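PDB 4O8V: alginate biosynthesis protein AlgJ from Pseudomonas putida, which probably adds acetyl groups to mannuronate residues of alginate in the periplasm, working together with AlgI and AlgF. Local coordinates for residues P149-Y162 against H224-D238. Sequence-based numbering, arbitrary orientation.
Sequences PQAFITEAGNTAPY and HWNFLGALQQALRSD
The carbonyl O of R236 accepts a hydrogen bond from Q150 N at 2.9 Å; the N-H...O angle of 170° makes the bond nearly straight, though the donor stands above the carbonyl plane. R236, with positive phi, is the C-prime residue of a Schellman motif closing helix 227-235, so strand 152-162 is tied by its entry to that helix end. A bridging water extends the tie, accepting from F152 N and donating to Q233 O at 2.8 Å. With CG anti to its carbonyl carbon (chi1 -70°), F152 lays its ring over the helix end: Q232 CB sits 3.8 Å from the ring centroid, almost directly over the ring centre, a CH-pi contact, while F152 CE1 comes within 3.5 Å of S237 O. An alanine at F152 would remove the ring, probably opening a gap above Q232 and S237. At the far end the edge of W225 meets the face of Y162 in an offset edge-to-face pair, planes at 90°, and W225 CH2 lies 3.8 Å from Y162 CE2; H224 CD2 approaches Y162 CE1 obliquely. W225 also stacks on H122 and Y162 touches D120, so this aromatic cluster borders the probable Ser-His-Asp triad of an SGNH hydrolase-like acetyltransferase.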
loop_
_atom_site.group_PDB
_atom_site.type_symbol
_atom_site.label_atom_id
_atom_site.label_comp_id
_atom_site.label_asym_id
_atom_site.label_seq_id
_atom_site.Cartn_x
_atom_site.Cartn_y
_atom_site.Cartn_z
ATOM N N PRO A 149 15.132 -15.952 13.619
ATOM C CA PRO A 149 13.954 -15.137 13.898
ATOM C C PRO A 149 14.277 -14.109 14.963
ATOM O O PRO A 149 15.017 -14.415 15.904
ATOM C CB PRO A 149 12.921 -16.155 14.402
ATOM C CG PRO A 149 13.428 -17.482 13.956
ATOM C CD PRO A 149 14.918 -17.369 13.953
ATOM N N GLN A 150 13.761 -12.900 14.802
ATOM C CA GLN A 150 13.873 -11.901 15.850
ATOM C C GLN A 150 12.474 -11.580 16.347
ATOM O O GLN A 150 11.563 -11.391 15.550
ATOM C CB GLN A 150 14.565 -10.630 15.357
ATOM C CG GLN A 150 14.821 -9.635 16.485
ATOM C CD GLN A 150 15.623 -8.430 16.051
ATOM O OE1 GLN A 150 15.664 -8.091 14.870
ATOM N NE2 GLN A 150 16.276 -7.774 17.011
ATOM N N ALA A 151 12.299 -11.523 17.658
ATOM C CA ALA A 151 10.957 -11.302 18.205
ATOM C C ALA A 151 10.665 -9.821 18.419
ATOM O O ALA A 151 11.542 -9.041 18.799
ATOM C CB ALA A 151 10.794 -12.062 19.498
ATOM N N PHE A 152 9.419 -9.435 18.178
ATOM C CA PHE A 152 9.008 -8.058 18.404
ATOM C C PHE A 152 7.735 -8.085 19.228
ATOM O O PHE A 152 6.977 -9.042 19.154
ATOM C CB PHE A 152 8.780 -7.311 17.080
ATOM C CG PHE A 152 10.044 -7.039 16.312
ATOM C CD1 PHE A 152 10.636 -8.037 15.547
ATOM C CD2 PHE A 152 10.645 -5.788 16.359
ATOM C CE1 PHE A 152 11.798 -7.796 14.852
ATOM C CE2 PHE A 152 11.804 -5.538 15.661
ATOM C CZ PHE A 152 12.381 -6.545 14.905
ATOM N N ILE A 153 7.508 -7.030 20.001
ATOM C CA ILE A 153 6.271 -6.879 20.754
ATOM C C ILE A 153 5.585 -5.574 20.351
ATOM O O ILE A 153 6.220 -4.516 20.286
ATOM C CB ILE A 153 6.531 -6.891 22.280
ATOM C CG1 ILE A 153 6.929 -8.300 22.732
ATOM C CG2 ILE A 153 5.297 -6.411 23.028
ATOM C CD1 ILE A 153 7.439 -8.413 24.180
ATOM N N THR A 154 4.293 -5.656 20.053
ATOM C CA THR A 154 3.491 -4.474 19.723
ATOM C C THR A 154 2.622 -4.124 20.910
ATOM O O THR A 154 1.959 -4.995 21.457
ATOM C CB THR A 154 2.616 -4.716 18.474
ATOM O OG1 THR A 154 3.469 -4.892 17.334
ATOM C CG2 THR A 154 1.657 -3.535 18.224
ATOM N N GLU A 155 2.675 -2.871 21.354
ATOM C CA GLU A 155 1.853 -2.442 22.483
ATOM C C GLU A 155 0.814 -1.428 22.019
ATOM O O GLU A 155 1.109 -0.522 21.230
ATOM C CB GLU A 155 2.712 -1.834 23.593
ATOM C CG GLU A 155 3.650 -2.824 24.286
ATOM C CD GLU A 155 4.435 -2.188 25.428
ATOM O OE1 GLU A 155 4.258 -0.970 25.664
ATOM O OE2 GLU A 155 5.224 -2.903 26.088
ATOM N N ALA A 156 -0.404 -1.582 22.509
ATOM C CA ALA A 156 -1.476 -0.665 22.172
ATOM C C ALA A 156 -1.508 0.430 23.214
ATOM O O ALA A 156 -1.575 0.141 24.412
ATOM C CB ALA A 156 -2.802 -1.394 22.120
ATOM N N GLY A 157 -1.442 1.679 22.767
ATOM C CA GLY A 157 -1.510 2.809 23.674
ATOM C C GLY A 157 -2.915 3.398 23.758
ATOM O O GLY A 157 -3.911 2.685 23.680
ATOM N N ASN A 158 -2.990 4.711 23.916
ATOM C CA ASN A 158 -4.275 5.372 24.085
ATOM C C ASN A 158 -4.986 5.551 22.749
ATOM O O ASN A 158 -4.383 5.426 21.690
ATOM C CB ASN A 158 -4.088 6.723 24.777
ATOM C CG ASN A 158 -3.605 6.579 26.204
ATOM O OD1 ASN A 158 -3.805 5.536 26.841
ATOM N ND2 ASN A 158 -2.954 7.622 26.717
ATOM N N THR A 159 -6.286 5.831 22.812
ATOM C CA THR A 159 -7.066 6.171 21.629
ATOM C C THR A 159 -7.489 7.644 21.726
ATOM O O THR A 159 -7.856 8.106 22.815
ATOM C CB THR A 159 -8.318 5.269 21.519
ATOM O OG1 THR A 159 -7.918 3.910 21.278
ATOM C CG2 THR A 159 -9.259 5.745 20.411
ATOM N N ALA A 160 -7.422 8.368 20.604
ATOM C CA ALA A 160 -7.764 9.792 20.549
ATOM C C ALA A 160 -8.374 10.116 19.197
ATOM O O ALA A 160 -8.161 9.368 18.226
ATOM C CB ALA A 160 -6.523 10.667 20.802
ATOM N N PRO A 161 -9.121 11.232 19.107
ATOM C CA PRO A 161 -9.666 11.598 17.795
ATOM C C PRO A 161 -8.589 11.836 16.741
ATOM O O PRO A 161 -7.455 12.211 17.056
ATOM C CB PRO A 161 -10.425 12.909 18.072
ATOM C CG PRO A 161 -10.707 12.914 19.530
ATOM C CD PRO A 161 -9.552 12.164 20.172
ATOM N N TYR A 162 -8.958 11.612 15.488
ATOM C CA TYR A 162 -8.039 11.806 14.372
ATOM C C TYR A 162 -8.809 12.425 13.192
ATOM O O TYR A 162 -9.821 11.870 12.763
ATOM C CB TYR A 162 -7.400 10.469 13.982
ATOM C CG TYR A 162 -6.460 10.594 12.802
ATOM C CD1 TYR A 162 -5.204 11.157 12.954
ATOM C CD2 TYR A 162 -6.857 10.194 11.529
ATOM C CE1 TYR A 162 -4.349 11.315 11.866
ATOM C CE2 TYR A 162 -6.006 10.346 10.434
ATOM C CZ TYR A 162 -4.763 10.893 10.613
ATOM O OH TYR A 162 -3.915 11.031 9.530
ATOM N N HIS A 224 1.296 6.201 11.975
ATOM C CA HIS A 224 -0.012 5.998 12.617
ATOM C C HIS A 224 -0.603 4.612 12.326
ATOM O O HIS A 224 -1.329 4.074 13.155
ATOM C CB HIS A 224 -1.035 7.067 12.172
ATOM C CG HIS A 224 -0.874 8.403 12.833
ATOM N ND1 HIS A 224 -0.536 8.554 14.159
ATOM C CD2 HIS A 224 -1.053 9.656 12.350
ATOM C CE1 HIS A 224 -0.487 9.840 14.460
ATOM N NE2 HIS A 224 -0.790 10.531 13.375
ATOM N N TRP A 225 -0.317 4.039 11.155
ATOM C CA TRP A 225 -0.926 2.753 10.792
ATOM C C TRP A 225 -0.041 1.588 11.259
ATOM O O TRP A 225 -0.463 0.436 11.204
ATOM C CB TRP A 225 -1.198 2.671 9.277
ATOM C CG TRP A 225 -1.535 4.025 8.662
ATOM C CD1 TRP A 225 -0.980 4.593 7.535
ATOM C CD2 TRP A 225 -2.477 4.986 9.172
ATOM N NE1 TRP A 225 -1.545 5.846 7.310
ATOM C CE2 TRP A 225 -2.445 6.111 8.311
ATOM C CE3 TRP A 225 -3.336 5.008 10.281
ATOM C CZ2 TRP A 225 -3.237 7.241 8.528
ATOM C CZ3 TRP A 225 -4.123 6.128 10.493
ATOM C CH2 TRP A 225 -4.065 7.234 9.628
ATOM N N ASN A 226 1.165 1.921 11.722
ATOM C CA ASN A 226 2.146 0.958 12.252
ATOM C C ASN A 226 2.363 -0.248 11.339
ATOM O O ASN A 226 2.551 -1.368 11.826
ATOM C CB ASN A 226 1.730 0.455 13.654
ATOM C CG ASN A 226 2.910 -0.130 14.445
ATOM O OD1 ASN A 226 4.007 0.428 14.444
ATOM N ND2 ASN A 226 2.696 -1.279 15.085
ATOM N N PHE A 227 2.322 -0.040 10.021
ATOM C CA PHE A 227 2.500 -1.159 9.100
ATOM C C PHE A 227 3.918 -1.736 9.197
ATOM O O PHE A 227 4.090 -2.965 9.158
ATOM C CB PHE A 227 2.190 -0.731 7.670
ATOM C CG PHE A 227 2.175 -1.863 6.674
ATOM C CD1 PHE A 227 1.517 -3.050 6.951
ATOM C CD2 PHE A 227 2.821 -1.722 5.440
ATOM C CE1 PHE A 227 1.488 -4.072 6.020
ATOM C CE2 PHE A 227 2.783 -2.740 4.502
ATOM C CZ PHE A 227 2.132 -3.916 4.791
ATOM N N LEU A 228 4.922 -0.868 9.324
ATOM C CA LEU A 228 6.296 -1.354 9.517
ATOM C C LEU A 228 6.405 -2.279 10.735
ATOM O O LEU A 228 6.987 -3.369 10.669
ATOM C CB LEU A 228 7.276 -0.188 9.688
ATOM C CG LEU A 228 8.742 -0.593 9.848
ATOM C CD1 LEU A 228 9.198 -1.292 8.596
ATOM C CD2 LEU A 228 9.564 0.640 10.093
ATOM N N GLY A 229 5.864 -1.821 11.859
ATOM C CA GLY A 229 5.963 -2.591 13.086
ATOM C C GLY A 229 5.208 -3.900 12.937
ATOM O O GLY A 229 5.675 -4.948 13.394
ATOM N N ALA A 230 4.044 -3.832 12.292
ATOM C CA ALA A 230 3.204 -5.021 12.136
ATOM C C ALA A 230 3.948 -6.081 11.301
ATOM O O ALA A 230 3.895 -7.276 11.595
ATOM C CB ALA A 230 1.872 -4.659 11.501
ATOM N N LEU A 231 4.671 -5.625 10.285
ATOM C CA LEU A 231 5.503 -6.498 9.462
ATOM C C LEU A 231 6.670 -7.112 10.247
ATOM O O LEU A 231 6.910 -8.309 10.153
ATOM C CB LEU A 231 6.059 -5.731 8.245
ATOM C CG LEU A 231 5.112 -5.521 7.068
ATOM C CD1 LEU A 231 5.709 -4.557 6.023
ATOM C CD2 LEU A 231 4.747 -6.894 6.464
ATOM N N GLN A 232 7.404 -6.283 10.989
ATOM C CA GLN A 232 8.487 -6.771 11.844
ATOM C C GLN A 232 7.988 -7.873 12.760
ATOM O O GLN A 232 8.563 -8.958 12.823
ATOM C CB GLN A 232 9.079 -5.640 12.683
ATOM C CG GLN A 232 9.878 -4.616 11.891
ATOM C CD GLN A 232 10.209 -3.393 12.720
ATOM O OE1 GLN A 232 9.447 -3.003 13.601
ATOM N NE2 GLN A 232 11.341 -2.769 12.430
ATOM N N GLN A 233 6.887 -7.598 13.456
ATOM C CA GLN A 233 6.316 -8.582 14.357
ATOM C C GLN A 233 5.850 -9.852 13.648
ATOM O O GLN A 233 6.126 -10.953 14.112
ATOM C CB GLN A 233 5.158 -7.977 15.136
ATOM C CG GLN A 233 4.569 -8.960 16.140
ATOM C CD GLN A 233 3.784 -8.265 17.207
ATOM O OE1 GLN A 233 4.342 -7.512 18.003
ATOM N NE2 GLN A 233 2.477 -8.497 17.231
ATOM N N ALA A 234 5.157 -9.709 12.522
ATOM C CA ALA A 234 4.597 -10.884 11.859
ATOM C C ALA A 234 5.706 -11.720 11.209
ATOM O O ALA A 234 5.698 -12.957 11.298
ATOM C CB ALA A 234 3.537 -10.463 10.829
ATOM N N LEU A 235 6.677 -11.046 10.597
ATOM C CA LEU A 235 7.796 -11.715 9.943
ATOM C C LEU A 235 8.839 -12.235 10.919
ATOM O O LEU A 235 9.690 -13.046 10.541
ATOM C CB LEU A 235 8.484 -10.765 8.956
ATOM C CG LEU A 235 7.651 -10.326 7.751
ATOM C CD1 LEU A 235 8.341 -9.155 7.059
ATOM C CD2 LEU A 235 7.482 -11.506 6.810
ATOM N N ARG A 236 8.776 -11.778 12.169
ATOM C CA ARG A 236 9.859 -12.038 13.127
ATOM C C ARG A 236 11.203 -11.677 12.485
ATOM O O ARG A 236 12.170 -12.475 12.441
ATOM C CB ARG A 236 9.838 -13.494 13.606
ATOM C CG ARG A 236 8.468 -13.890 14.182
ATOM C CD ARG A 236 8.463 -15.285 14.737
ATOM N NE ARG A 236 8.779 -15.262 16.155
ATOM C CZ ARG A 236 9.610 -16.104 16.749
ATOM N NH1 ARG A 236 10.211 -17.057 16.048
ATOM N NH2 ARG A 236 9.835 -15.993 18.050
ATOM N N SER A 237 11.246 -10.453 11.966
ATOM C CA SER A 237 12.434 -9.960 11.264
ATOM C C SER A 237 12.564 -8.442 11.339
ATOM O O SER A 237 11.554 -7.736 11.365
ATOM C CB SER A 237 12.389 -10.375 9.795
ATOM O OG SER A 237 13.514 -9.869 9.092
ATOM N N ASP A 238 13.786 -7.917 11.400
ATOM C CA ASP A 238 13.906 -6.466 11.292
ATOM C C ASP A 238 13.515 -6.109 9.866
ATOM O O ASP A 238 13.613 -6.938 8.959
ATOM C CB ASP A 238 15.316 -5.962 11.635
ATOM C CG ASP A 238 15.356 -4.449 11.875
ATOM O OD1 ASP A 238 14.283 -3.809 11.952
ATOM O OD2 ASP A 238 16.467 -3.896 12.010
HETATM O O HOH W 1 16.002 -9.464 11.924
HETATM O O HOH W 2 7.608 -11.191 16.518
#